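Local coordinates for protein 2-hydroxyhepta-2,4-diene-1,7-dioate isomerase (PDB 3QDF) that binds zinc and is probably an isomerase of the fumarylacetoacetate hydrolase family, acting in homoprotocatechuate breakdown, and may also hydrolyse acetylpyruvate, at residues Lys133-Ser136 with Ala137-Val141. Sequence-based numbering, arbitrary orientation.
With EDO (1,2-ethanediol), chain F.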
ATOM      1  N   LYS A 133       0.314  20.834  -0.777  1.00 21.29           N
ATOM      2  CA  LYS A 133       1.357  21.264  -1.675  1.00 21.31           C
ATOM      3  C   LYS A 133       2.323  22.024  -0.773  1.00 21.07           C
ATOM      4  O   LYS A 133       1.877  22.745   0.112  1.00 21.47           O
ATOM      5  CB  LYS A 133       0.703  22.212  -2.685  1.00 22.17           C
ATOM      6  CG  LYS A 133       1.565  22.919  -3.649  1.00 26.29           C
ATOM      7  CD  LYS A 133       0.664  23.725  -4.659  1.00 32.68           C
ATOM      8  CE  LYS A 133       0.574  25.252  -4.380  1.00 37.98           C
ATOM      9  NZ  LYS A 133      -0.515  25.625  -3.420  1.00 40.18           N
ATOM     10  N   ASP A 134       3.620  21.855  -0.998  1.00 19.59           N
ATOM     11  CA  ASP A 134       4.665  22.581  -0.290  1.00 20.77           C
ATOM     12  C   ASP A 134       4.570  22.409   1.240  1.00 21.17           C
ATOM     13  O   ASP A 134       4.724  23.364   1.993  1.00 20.96           O
ATOM     14  CB  ASP A 134       4.635  24.065  -0.665  1.00 21.65           C
ATOM     15  CG  ASP A 134       4.949  24.308  -2.131  1.00 23.01           C
ATOM     16  OD1 ASP A 134       5.996  23.806  -2.610  1.00 22.29           O
ATOM     17  OD2 ASP A 134       4.166  25.028  -2.790  1.00 24.78           O
ATOM     18  N   VAL A 135       4.313  21.184   1.672  1.00 19.65           N
ATOM     19  CA  VAL A 135       4.203  20.880   3.085  1.00 21.50           C
ATOM     20  C   VAL A 135       5.594  20.667   3.679  1.00 21.13           C
ATOM     21  O   VAL A 135       6.409  19.965   3.076  1.00 21.08           O
ATOM     22  CB  VAL A 135       3.317  19.618   3.259  1.00 20.81           C
ATOM     23  CG1 VAL A 135       3.422  19.039   4.620  1.00 22.14           C
ATOM     24  CG2 VAL A 135       1.856  20.011   2.964  1.00 23.80           C
ATOM     25  N   SER A 136       5.872  21.259   4.850  1.00 20.73           N
ATOM     26  CA  SER A 136       7.128  20.948   5.541  1.00 20.32           C
ATOM     27  C   SER A 136       7.043  19.528   6.130  1.00 19.41           C
ATOM     28  O   SER A 136       5.951  18.985   6.338  1.00 18.20           O
ATOM     29  CB  SER A 136       7.394  21.955   6.659  1.00 21.91           C
ATOM     30  OG  SER A 136       6.506  21.654   7.734  1.00 21.93           O
ATOM     31  N   ALA A 137       8.194  18.925   6.384  1.00 19.57           N
ATOM     32  CA  ALA A 137       8.265  17.575   6.956  1.00 20.11           C
ATOM     33  C   ALA A 137       7.502  17.493   8.276  1.00 20.39           C
ATOM     34  O   ALA A 137       6.764  16.535   8.511  1.00 19.52           O
ATOM     35  CB  ALA A 137       9.759  17.163   7.175  1.00 21.30           C
ATOM     36  N   ALA A 138       7.656  18.518   9.120  1.00 21.13           N
ATOM     37  CA  ALA A 138       6.939  18.571  10.406  1.00 21.87           C
ATOM     38  C   ALA A 138       5.427  18.705  10.242  1.00 21.65           C
ATOM     39  O   ALA A 138       4.675  18.279  11.114  1.00 22.62           O
ATOM     40  CB  ALA A 138       7.494  19.692  11.310  1.00 22.07           C
ATOM     41  N   GLN A 139       4.963  19.298   9.146  1.00 21.62           N
ATOM     42  CA  GLN A 139       3.520  19.398   8.906  1.00 21.85           C
ATOM     43  C   GLN A 139       2.921  18.141   8.240  1.00 20.99           C
ATOM     44  O   GLN A 139       1.708  18.055   8.054  1.00 19.79           O
ATOM     45  CB  GLN A 139       3.199  20.598   8.019  1.00 23.08           C
ATOM     46  CG  GLN A 139       3.332  21.967   8.662  1.00 26.42           C
ATOM     47  CD  GLN A 139       3.272  23.107   7.614  1.00 32.37           C
ATOM     48  OE1 GLN A 139       3.533  22.899   6.414  1.00 32.85           O
ATOM     49  NE2 GLN A 139       2.937  24.312   8.073  1.00 33.38           N
ATOM     50  N   ALA A 140       3.755  17.187   7.845  1.00 20.28           N
ATOM     51  CA  ALA A 140       3.241  16.033   7.097  1.00 19.85           C
ATOM     52  C   ALA A 140       2.124  15.311   7.849  1.00 20.12           C
ATOM     53  O   ALA A 140       1.109  14.955   7.257  1.00 19.88           O
ATOM     54  CB  ALA A 140       4.348  15.072   6.733  1.00 18.88           C
ATOM     55  N   VAL A 141       2.319  15.117   9.147  1.00 21.34           N
ATOM     56  CA  VAL A 141       1.325  14.508  10.033  1.00 22.43           C
ATOM     57  C   VAL A 141      -0.099  15.102   9.888  1.00 23.04           C
ATOM     58  O   VAL A 141      -1.079  14.354   9.947  1.00 23.21           O
ATOM     59  CB  VAL A 141       1.825  14.528  11.544  1.00 23.62           C
ATOM     60  CG1 VAL A 141       2.101  15.966  12.045  1.00 24.45           C
ATOM     61  CG2 VAL A 141       0.845  13.820  12.494  1.00 24.99           C
TER
HETATM   62  C1  EDO F 270       3.956  23.329  -5.799  1.00 44.04           C
HETATM   63  O1  EDO F 270       4.789  22.695  -4.833  1.00 46.64           O
HETATM   64  C2  EDO F 270       3.557  22.222  -6.747  1.00 42.28           C
HETATM   65  O2  EDO F 270       4.367  22.329  -7.924  1.00 41.58           O
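Gln-139 folds back over Ser-136, and the two residues exchange bonds in the reciprocal pattern of a capping box. The side chain leaves the backbone at Gln-139 CB, which touches Val-135 CG1 at 3.7 Å and also meets Ser-136 OG. Gln-139 CG passes 3.3 Å from Ser-136 OG, and Gln-139 CD still lies beside that oxygen. With CG anti to its own carbonyl carbon (chi1 -73°) and the chain extended beyond, the amide is carried back along Ser-136. At the tip, Gln-139 OE1 accepts the backbone N-H of Ser-136, N to OE1 3.3 Å; the N-H...O angle is nearly straight at 165°, though the donor sits 30° from the carbonyl plane. The return bond runs from Gln-139 N to Ser-136 OG, 3.2 Å, while a weak one joins the same N to Ser-136 O. Beyond Ser-136 the backbone angles turn helical for one short turn between strands 118-128 and 144-155, and helix 213-223 flanks it: Glu-218 takes the N-H of Ala-137, and Val-217 packs on Ala-140. Chemically, then, neutral side chains satisfy two backbone N-H groups where the turn begins, and a carboxylate, whose negative charge should suit such a start, takes a third.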